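Local coordinates for petrobactin biosynthesis protein AsbB (Bacillus anthracis, PDB 3TO3) that catalyses the ATP-dependent condensation of spermidine with citryl-spermidine intermediates during biosynthesis of the siderophore petrobactin, working as a homodimer, at residues 99-102 with 103-107; 235-238 with 239-242; 503-506 with 507-511; 357-360 with 361-364. All coordinates share one frame; numbering follows the deposited sequence. Where two conformers were deposited one is given.

Contact 1 (99-102 with 103-107)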
loop_
_atom_site.group_PDB
_atom_site.type_symbol
_atom_site.label_atom_id
_atom_site.label_comp_id
_atom_site.label_asym_id
_atom_site.label_seq_id
_atom_site.Cartn_x
_atom_site.Cartn_y
_atom_site.Cartn_z
ATOM N N SER B 99 15.464 -18.254 2.162
ATOM C CA SER B 99 14.383 -17.477 1.600
ATOM C C SER B 99 13.062 -17.948 2.164
ATOM O O SER B 99 12.577 -19.021 1.788
ATOM C CB SER B 99 14.364 -17.677 0.079
ATOM O OG SER B 99 13.236 -17.034 -0.473
ATOM N N VAL B 100 12.437 -17.112 2.987
ATOM C CA VAL B 100 11.164 -17.470 3.560
ATOM C C VAL B 100 10.135 -17.617 2.421
ATOM O O VAL B 100 9.292 -18.513 2.443
ATOM C CB VAL B 100 10.723 -16.468 4.668
ATOM C CG1 VAL B 100 10.257 -15.169 4.069
ATOM C CG2 VAL B 100 9.620 -17.053 5.491
ATOM N N ALA B 101 10.235 -16.783 1.388
ATOM C CA ALA B 101 9.317 -16.911 0.265
ATOM C C ALA B 101 9.427 -18.284 -0.408
ATOM O O ALA B 101 8.405 -18.904 -0.739
ATOM C CB ALA B 101 9.528 -15.775 -0.774
ATOM N N GLN B 102 10.661 -18.745 -0.628
ATOM C CA GLN B 102 10.885 -20.039 -1.269
ATOM C C GLN B 102 10.356 -21.195 -0.411
ATOM O O GLN B 102 9.690 -22.118 -0.930
ATOM C CB GLN B 102 12.378 -20.255 -1.604
ATOM C CG GLN B 102 12.638 -21.417 -2.560
ATOM C CD GLN B 102 14.114 -21.781 -2.687
ATOM O OE1 GLN B 102 14.997 -21.067 -2.190
ATOM N NE2 GLN B 102 14.389 -22.906 -3.365
ATOM N N PHE B 103 10.666 -21.151 0.887
ATOM C CA PHE B 103 10.154 -22.156 1.798
ATOM C C PHE B 103 8.626 -22.212 1.628
ATOM O O PHE B 103 8.068 -23.262 1.341
ATOM C CB PHE B 103 10.561 -21.874 3.258
ATOM C CG PHE B 103 9.853 -22.757 4.258
ATOM C CD1 PHE B 103 10.209 -24.088 4.404
ATOM C CD2 PHE B 103 8.792 -22.267 5.017
ATOM C CE1 PHE B 103 9.540 -24.919 5.306
ATOM C CE2 PHE B 103 8.115 -23.092 5.908
ATOM C CZ PHE B 103 8.495 -24.426 6.048
ATOM N N LEU B 104 7.947 -21.079 1.767
ATOM C CA LEU B 104 6.483 -21.095 1.680
ATOM C C LEU B 104 5.973 -21.483 0.283
ATOM O O LEU B 104 4.995 -22.221 0.151
ATOM C CB LEU B 104 5.864 -19.779 2.171
ATOM C CG LEU B 104 5.891 -19.576 3.691
ATOM C CD1 LEU B 104 5.211 -18.279 4.102
ATOM C CD2 LEU B 104 5.205 -20.714 4.393
ATOM N N GLU B 105 6.627 -20.999 -0.765
ATOM C CA GLU B 105 6.194 -21.379 -2.110
ATOM C C GLU B 105 6.304 -22.887 -2.345
ATOM O O GLU B 105 5.403 -23.490 -2.918
ATOM C CB GLU B 105 6.957 -20.603 -3.191
ATOM C CG GLU B 105 6.411 -19.210 -3.423
ATOM C CD GLU B 105 7.421 -18.266 -4.045
ATOM O OE1 GLU B 105 8.562 -18.701 -4.350
ATOM O OE2 GLU B 105 7.063 -17.074 -4.212
ATOM N N GLU B 106 7.408 -23.489 -1.906
ATOM C CA GLU B 106 7.640 -24.911 -2.164
ATOM C C GLU B 106 6.697 -25.792 -1.335
ATOM O O GLU B 106 6.111 -26.739 -1.825
ATOM C CB GLU B 106 9.125 -25.264 -1.965
ATOM C CG GLU B 106 10.014 -24.424 -2.883
ATOM C CD GLU B 106 11.477 -24.864 -2.962
ATOM O OE1 GLU B 106 12.019 -25.340 -1.950
ATOM O OE2 GLU B 106 12.088 -24.714 -4.055
ATOM N N VAL B 107 6.532 -25.445 -0.073
ATOM C CA VAL B 107 5.620 -26.156 0.797
ATOM C C VAL B 107 4.152 -26.057 0.357
ATOM O O VAL B 107 3.388 -27.001 0.494
ATOM C CB VAL B 107 5.838 -25.644 2.245
ATOM C CG1 VAL B 107 4.643 -25.921 3.129
ATOM C CG2 VAL B 107 7.084 -26.283 2.780
#
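Gln102 and Glu106, one helical turn apart, are joined by a side-chain hydrogen bond in which Gln102 NE2 donates to Glu106 OE2 over 3.0 Å. The N-H points almost straight at the oxygen, which lies near the amide plane, yet it reaches the carboxylate from above that group's plane, the two flat groups being turned 75° apart. Gln102 can make this reach because its CG is anti to the backbone N (chi1 -166°) and the chain runs on extended. The other carboxylate oxygen, Glu106 OE1, is taken up by a salt bridge to Arg89 and a hydrogen bond with Tyr68, so both carboxylate oxygens are held.

Capping and backbone bonds carry the rest, and they mark the first turn of helix 100-110. Ser99 is its N-cap: Ser99 OG accepts from Gln102 N at 3.1 Å, while Phe103 N donates to Ser99 O at 3.0 Å. Leu104 N, Glu105 N and Glu106 N then bond to the carbonyls of Val100, Ala101 and Gln102.

Packing against the surroundings follows. Val100 and Leu104 rest on Leu31 of helix 18-37, Ala101 meets helix 115-138, and the Phe103 ring stacks edge-to-face with Tyr68. Ala101 also touches Lys359 of the second subunit.

Contact 2 (235-238 with 239-242)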
loop_
_atom_site.group_PDB
_atom_site.type_symbol
_atom_site.label_atom_id
_atom_site.label_comp_id
_atom_site.label_asym_id
_atom_site.label_seq_id
_atom_site.Cartn_x
_atom_site.Cartn_y
_atom_site.Cartn_z
ATOM N N GLY B 235 -14.673 31.790 9.725
ATOM C CA GLY B 235 -16.100 31.887 9.509
ATOM C C GLY B 235 -16.840 30.617 9.878
ATOM O O GLY B 235 -17.887 30.308 9.310
ATOM N N CYS B 236 -16.309 29.890 10.851
ATOM C CA CYS B 236 -16.966 28.691 11.315
ATOM C C CYS B 236 -17.328 28.879 12.766
ATOM O O CYS B 236 -16.773 29.724 13.449
ATOM C CB CYS B 236 -16.055 27.475 11.131
ATOM S SG CYS B 236 -15.637 27.176 9.394
ATOM N N ASP B 237 -18.292 28.099 13.228
ATOM C CA ASP B 237 -18.804 28.263 14.566
ATOM C C ASP B 237 -18.136 27.253 15.495
ATOM O O ASP B 237 -18.444 26.060 15.473
ATOM C CB ASP B 237 -20.324 28.086 14.540
ATOM C CG ASP B 237 -20.961 28.181 15.912
ATOM O OD1 ASP B 237 -20.233 28.197 16.922
ATOM O OD2 ASP B 237 -22.209 28.213 15.971
ATOM N N PRO B 238 -17.261 27.747 16.376
ATOM C CA PRO B 238 -16.513 26.933 17.343
ATOM C C PRO B 238 -17.391 25.944 18.133
ATOM O O PRO B 238 -16.902 24.892 18.553
ATOM C CB PRO B 238 -15.926 27.979 18.290
ATOM C CG PRO B 238 -15.916 29.254 17.523
ATOM C CD PRO B 238 -17.050 29.195 16.562
ATOM N N LYS B 239 -18.653 26.281 18.366
ATOM C CA LYS B 239 -19.559 25.376 19.078
ATOM C C LYS B 239 -20.010 24.153 18.253
ATOM O O LYS B 239 -20.639 23.251 18.793
ATOM C CB LYS B 239 -20.794 26.134 19.589
ATOM C CG LYS B 239 -20.494 27.318 20.508
ATOM C CD LYS B 239 -21.793 27.908 21.069
ATOM C CE LYS B 239 -21.653 29.377 21.438
ATOM N NZ LYS B 239 -21.639 30.251 20.220
ATOM N N GLN B 240 -19.700 24.128 16.955
ATOM C CA GLN B 240 -20.065 22.999 16.100
ATOM C C GLN B 240 -18.968 21.933 16.001
ATOM O O GLN B 240 -19.066 21.015 15.169
ATOM C CB GLN B 240 -20.459 23.458 14.695
ATOM C CG GLN B 240 -21.718 24.319 14.636
ATOM C CD GLN B 240 -22.983 23.491 14.655
ATOM O OE1 GLN B 240 -23.425 23.039 15.705
ATOM N NE2 GLN B 240 -23.572 23.282 13.482
ATOM N N TYR B 241 -17.903 22.085 16.791
ATOM C CA TYR B 241 -16.744 21.185 16.676
ATOM C C TYR B 241 -16.331 20.489 17.960
ATOM O O TYR B 241 -16.413 21.061 19.048
ATOM C CB TYR B 241 -15.533 21.947 16.150
ATOM C CG TYR B 241 -15.705 22.429 14.740
ATOM C CD1 TYR B 241 -15.099 21.772 13.690
ATOM C CD2 TYR B 241 -16.498 23.538 14.456
ATOM C CE1 TYR B 241 -15.260 22.208 12.397
ATOM C CE2 TYR B 241 -16.679 23.971 13.164
ATOM C CZ TYR B 241 -16.038 23.299 12.133
ATOM O OH TYR B 241 -16.190 23.721 10.836
ATOM N N LEU B 242 -15.880 19.249 17.818
ATOM C CA LEU B 242 -15.128 18.585 18.879
ATOM C C LEU B 242 -13.633 18.638 18.523
ATOM O O LEU B 242 -13.266 19.114 17.456
ATOM C CB LEU B 242 -15.621 17.152 19.042
ATOM C CG LEU B 242 -17.097 17.014 19.467
ATOM C CD1 LEU B 242 -17.615 15.571 19.349
ATOM C CD2 LEU B 242 -17.303 17.516 20.928
#
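The Tyr241 ring turns its edge to the turn that precedes it, and the side chain can be followed outward from Tyr241 CB, which lies 4.0 Å from Pro238 O. With CG beside its own backbone N (chi1 -66°), the ring is directed back toward Asp237 and Cys236. Its CD2 corner comes to 3.3 Å from Asp237 O, which sits in the ring plane at the edge, and CE2 then passes the same oxygen at 3.6 Å. CE2 is also 4.1 Å from Cys236 CB. At the tip, Tyr241 OH lies 3.8 Å from Cys236 SG, but its hydrogen-bond partner is the carbonyl of Lys266.

The turn is a short 3-10 segment, 238-240, in the connection from helix 221-232 to strand 241-246, outermost within this chain in a three-stranded antiparallel sheet. Gln240 N donates to Asp237 O at 2.7 Å from above the carbonyl plane, so this one oxygen serves both the turn and the ring edge. Tyr241 N reaches Pro238 O only weakly.

Asp237 also bonds through its side chain: OD1 accepts from Lys239 N at 2.9 Å, the donor standing above the carboxylate plane. Lys239 NZ, 4.1 Å from Asp237 OD1, is too distant for a salt bridge.

Contact 3 (503-506 with 507-511)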
loop_
_atom_site.group_PDB
_atom_site.type_symbol
_atom_site.label_atom_id
_atom_site.label_comp_id
_atom_site.label_asym_id
_atom_site.label_seq_id
_atom_site.Cartn_x
_atom_site.Cartn_y
_atom_site.Cartn_z
ATOM N N CYS B 503 -17.228 -19.840 25.865
ATOM C CA CYS B 503 -16.502 -18.586 25.629
ATOM C C CYS B 503 -15.570 -18.344 26.802
ATOM O O CYS B 503 -14.420 -17.947 26.638
ATOM C CB CYS B 503 -17.469 -17.383 25.455
ATOM S SG CYS B 503 -17.841 -16.283 26.937
ATOM N N LEU B 504 -16.075 -18.594 28.001
ATOM C CA LEU B 504 -15.296 -18.302 29.226
ATOM C C LEU B 504 -14.122 -19.266 29.418
ATOM O O LEU B 504 -12.984 -18.871 29.713
ATOM C CB LEU B 504 -16.181 -18.276 30.480
ATOM C CG LEU B 504 -17.432 -17.382 30.530
ATOM C CD1 LEU B 504 -18.192 -17.636 31.826
ATOM C CD2 LEU B 504 -17.069 -15.909 30.419
ATOM N N GLN B 505 -14.393 -20.545 29.244
ATOM C CA GLN B 505 -13.330 -21.519 29.327
ATOM C C GLN B 505 -12.269 -21.201 28.277
ATOM O O GLN B 505 -11.085 -21.179 28.572
ATOM C CB GLN B 505 -13.890 -22.908 29.127
ATOM C CG GLN B 505 -12.866 -23.993 29.016
ATOM C CD GLN B 505 -13.381 -25.073 28.105
ATOM O OE1 GLN B 505 -13.819 -24.784 26.995
ATOM N NE2 GLN B 505 -13.387 -26.310 28.579
ATOM N N GLU B 506 -12.676 -20.927 27.050
ATOM C CA GLU B 506 -11.664 -20.654 26.044
ATOM C C GLU B 506 -10.817 -19.409 26.334
ATOM O O GLU B 506 -9.619 -19.418 26.076
ATOM C CB GLU B 506 -12.269 -20.627 24.656
ATOM C CG GLU B 506 -12.835 -21.980 24.243
ATOM C CD GLU B 506 -13.918 -21.854 23.163
ATOM O OE1 GLU B 506 -14.276 -20.705 22.782
ATOM O OE2 GLU B 506 -14.410 -22.904 22.700
HETATM N N MSE B 507 -11.401 -18.352 26.895
HETATM C CA MSE B 507 -10.606 -17.164 27.200
HETATM C C MSE B 507 -9.538 -17.458 28.259
HETATM O O MSE B 507 -8.431 -16.898 28.235
HETATM C CB MSE B 507 -11.471 -15.987 27.642
HETATM C CG MSE B 507 -10.713 -14.647 27.689
HETATM SE SE MSE B 507 -10.349 -13.921 25.891
HETATM C CE MSE B 507 -12.094 -13.063 25.581
ATOM N N VAL B 508 -9.863 -18.333 29.200
ATOM C CA VAL B 508 -8.870 -18.729 30.174
ATOM C C VAL B 508 -7.749 -19.661 29.597
ATOM O O VAL B 508 -6.543 -19.383 29.741
ATOM C CB VAL B 508 -9.529 -19.326 31.432
ATOM C CG1 VAL B 508 -8.469 -19.919 32.346
ATOM C CG2 VAL B 508 -10.365 -18.230 32.183
ATOM N N LEU B 509 -8.154 -20.754 28.955
ATOM C CA LEU B 509 -7.210 -21.749 28.481
ATOM C C LEU B 509 -6.370 -21.165 27.356
ATOM O O LEU B 509 -5.141 -21.266 27.380
ATOM C CB LEU B 509 -7.914 -23.034 28.007
ATOM C CG LEU B 509 -8.663 -23.757 29.124
ATOM C CD1 LEU B 509 -9.211 -25.089 28.583
ATOM C CD2 LEU B 509 -7.781 -23.964 30.365
ATOM N N ASP B 510 -7.052 -20.565 26.385
ATOM C CA ASP B 510 -6.452 -20.068 25.155
ATOM C C ASP B 510 -5.741 -18.728 25.312
ATOM O O ASP B 510 -4.616 -18.558 24.893
ATOM C CB ASP B 510 -7.553 -19.934 24.096
ATOM C CG ASP B 510 -7.066 -20.203 22.691
ATOM O OD1 ASP B 510 -6.200 -21.069 22.521
ATOM O OD2 ASP B 510 -7.574 -19.567 21.745
ATOM N N ALA B 511 -6.383 -17.758 25.920
ATOM C CA ALA B 511 -5.764 -16.452 25.949
ATOM C C ALA B 511 -4.784 -16.331 27.131
ATOM O O ALA B 511 -3.589 -16.082 26.942
ATOM C CB ALA B 511 -6.789 -15.356 25.935
#
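Gln505 and Leu509 meet one turn apart near the start of the long helix 502-528, where the backbone follows an alpha-helical pattern that widens into a pi-type turn at 507-511. The closely packed part lies on their side. Leu509 CD1 rests 3.8 Å from Gln505 CG, methyl against methylene, as the two chains cross at a slant. Gln505 brings its CG here by setting it anti to the backbone N (chi1 173°), then bends at chi2 so that its NE2 can donate to the carbonyl of Gln561. Phe567 of strand 566-570 lies against Leu509, and Leu562 against Val508. Beneath these side chains, Leu509 N points nearly straight at Gln505 O over 3.0 Å.

The looser side carries Glu506 and Met507, both partly exposed. Glu506 extends away from the following turn to form a salt bridge with Arg500. Met507, a selenomethionine, bends at chi2 and chi3, leading its end away from residues 503-506, and packs on Glu465.

Asp510 and Ala511, by contrast, are buried. Within the pi-type turn the i to i+4 bond from Ala511 N to Met507 O is weak, whereas Asp510 N donates to Glu506 O at 2.8 Å, in a bond bent to 147° at the hydrogen.

Contact 4 (357-360 with 361-364)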
loop_
_atom_site.group_PDB
_atom_site.type_symbol
_atom_site.label_atom_id
_atom_site.label_comp_id
_atom_site.label_asym_id
_atom_site.label_seq_id
_atom_site.Cartn_x
_atom_site.Cartn_y
_atom_site.Cartn_z
ATOM N N THR B 357 -17.513 8.887 9.272
ATOM C CA THR B 357 -18.438 9.102 8.176
ATOM C C THR B 357 -18.844 7.781 7.540
ATOM O O THR B 357 -18.476 6.697 8.004
ATOM C CB THR B 357 -17.806 9.998 7.104
ATOM O OG1 THR B 357 -16.640 9.358 6.557
ATOM C CG2 THR B 357 -17.406 11.331 7.723
ATOM N N ASN B 358 -19.634 7.887 6.485
ATOM C CA ASN B 358 -19.973 6.744 5.652
ATOM C C ASN B 358 -18.739 5.955 5.213
ATOM O O ASN B 358 -18.662 4.742 5.445
ATOM C CB ASN B 358 -20.728 7.210 4.393
ATOM C CG ASN B 358 -22.233 7.311 4.603
ATOM O OD1 ASN B 358 -22.811 6.581 5.415
ATOM N ND2 ASN B 358 -22.876 8.211 3.857
ATOM N N LYS B 359 -17.753 6.659 4.648
ATOM C CA LYS B 359 -16.787 6.033 3.746
ATOM C C LYS B 359 -16.188 4.757 4.343
ATOM O O LYS B 359 -15.754 4.731 5.501
ATOM C CB LYS B 359 -15.660 7.010 3.369
ATOM C CG LYS B 359 -16.091 8.384 2.858
ATOM C CD LYS B 359 -15.653 8.627 1.408
ATOM C CE LYS B 359 -14.146 8.489 1.216
ATOM N NZ LYS B 359 -13.799 7.618 0.046
ATOM N N LYS B 360 -16.197 3.698 3.536
ATOM C CA LYS B 360 -15.618 2.406 3.895
ATOM C C LYS B 360 -14.110 2.476 4.067
ATOM O O LYS B 360 -13.536 1.803 4.935
ATOM C CB LYS B 360 -15.910 1.400 2.786
ATOM C CG LYS B 360 -15.386 -0.005 3.050
ATOM C CD LYS B 360 -15.302 -0.814 1.737
ATOM C CE LYS B 360 -16.513 -0.578 0.826
ATOM N NZ LYS B 360 -16.750 -1.771 -0.043
ATOM N N ALA B 361 -13.480 3.278 3.209
ATOM C CA ALA B 361 -12.018 3.379 3.127
ATOM C C ALA B 361 -11.368 4.079 4.325
ATOM O O ALA B 361 -10.238 3.804 4.671
ATOM C CB ALA B 361 -11.596 4.064 1.807
ATOM N N THR B 362 -12.078 5.019 4.916
ATOM C CA THR B 362 -11.622 5.726 6.103
ATOM C C THR B 362 -12.183 5.152 7.397
ATOM O O THR B 362 -12.082 5.778 8.450
ATOM C CB THR B 362 -11.902 7.211 5.976
ATOM O OG1 THR B 362 -13.297 7.386 5.736
ATOM C CG2 THR B 362 -11.130 7.759 4.757
ATOM N N TYR B 363 -12.873 4.020 7.300
ATOM C CA TYR B 363 -13.522 3.444 8.463
ATOM C C TYR B 363 -12.527 3.216 9.605
ATOM O O TYR B 363 -11.554 2.466 9.449
ATOM C CB TYR B 363 -14.125 2.099 8.064
ATOM C CG TYR B 363 -15.072 1.497 9.085
ATOM C CD1 TYR B 363 -16.217 2.187 9.493
ATOM C CD2 TYR B 363 -14.845 0.229 9.612
ATOM C CE1 TYR B 363 -17.091 1.639 10.416
ATOM C CE2 TYR B 363 -15.721 -0.334 10.531
ATOM C CZ TYR B 363 -16.842 0.377 10.925
ATOM O OH TYR B 363 -17.712 -0.164 11.835
ATOM N N GLY B 364 -12.815 3.813 10.768
ATOM C CA GLY B 364 -11.961 3.705 11.943
ATOM C C GLY B 364 -10.698 4.535 11.993
ATOM O O GLY B 364 -9.868 4.406 12.907
#
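Lys359 and Thr362 make the main side-chain contact of this loop: Lys359 CB lies 3.4 Å from Thr362 OG1, and the two side chains slant across each other. Thr362 OG1 is placed between its own backbone N and carbonyl carbon (chi1 56°), which sets the hydroxyl against Lys359 CB. Thr357 OG1 lies near the same hydroxyl, but at 4.0 Å the two oxygens are merely neighbours.

Hydrogen bonding is slight. A type I beta turn runs from Lys360 to Tyr363, closed by a weak bond from Tyr363 N to Lys360 O at 3.3 Å. The same carbonyl oxygen is 3.2 Å from Tyr363 CB, so the start of the tyrosine side chain packs against the turn before its ring leads away. A weak backbone-to-side-chain bond, Lys359 N to Thr357 OG1 at 3.5 Å, ties the residues just ahead of the turn.

Charge works across the dimer. Lys359 NZ forms a salt bridge with Glu126 of the second subunit, and Lys360 NZ with Asp119 of the second subunit.

The whole loop links strands 345-355 and 367-371, antiparallel partners in the mixed sheet. Tyr363 lies against Pro315 and Tyr316 at the start of helix 315-333, while Lys359 and Lys360 reach helix 115-138 of the second subunit, Lys359 also packing on Ala101 of helix 100-110 there.

Along the chain the order is contact 1, contact 2, contact 4 and contact 3. Contacts 2 and 4 both belong to the IucA/IucC part of the chain, their centres 22 Å apart, but serve different beta-sheets: residues 235-242 lead into the edge of the three-stranded one, whereas 357-364 join two strands of the mixed one. Contact 3, on a helix of the FhuF-like part, has its centre 32 Å from that of contact 4; the Ala511 side chain brings it to about 9 Å from bound ATP. Contacts 1 and 4 are 36 Å apart between centres within one chain, yet both touch the second subunit, where Ala101 and Lys359 meet across the homodimer interface.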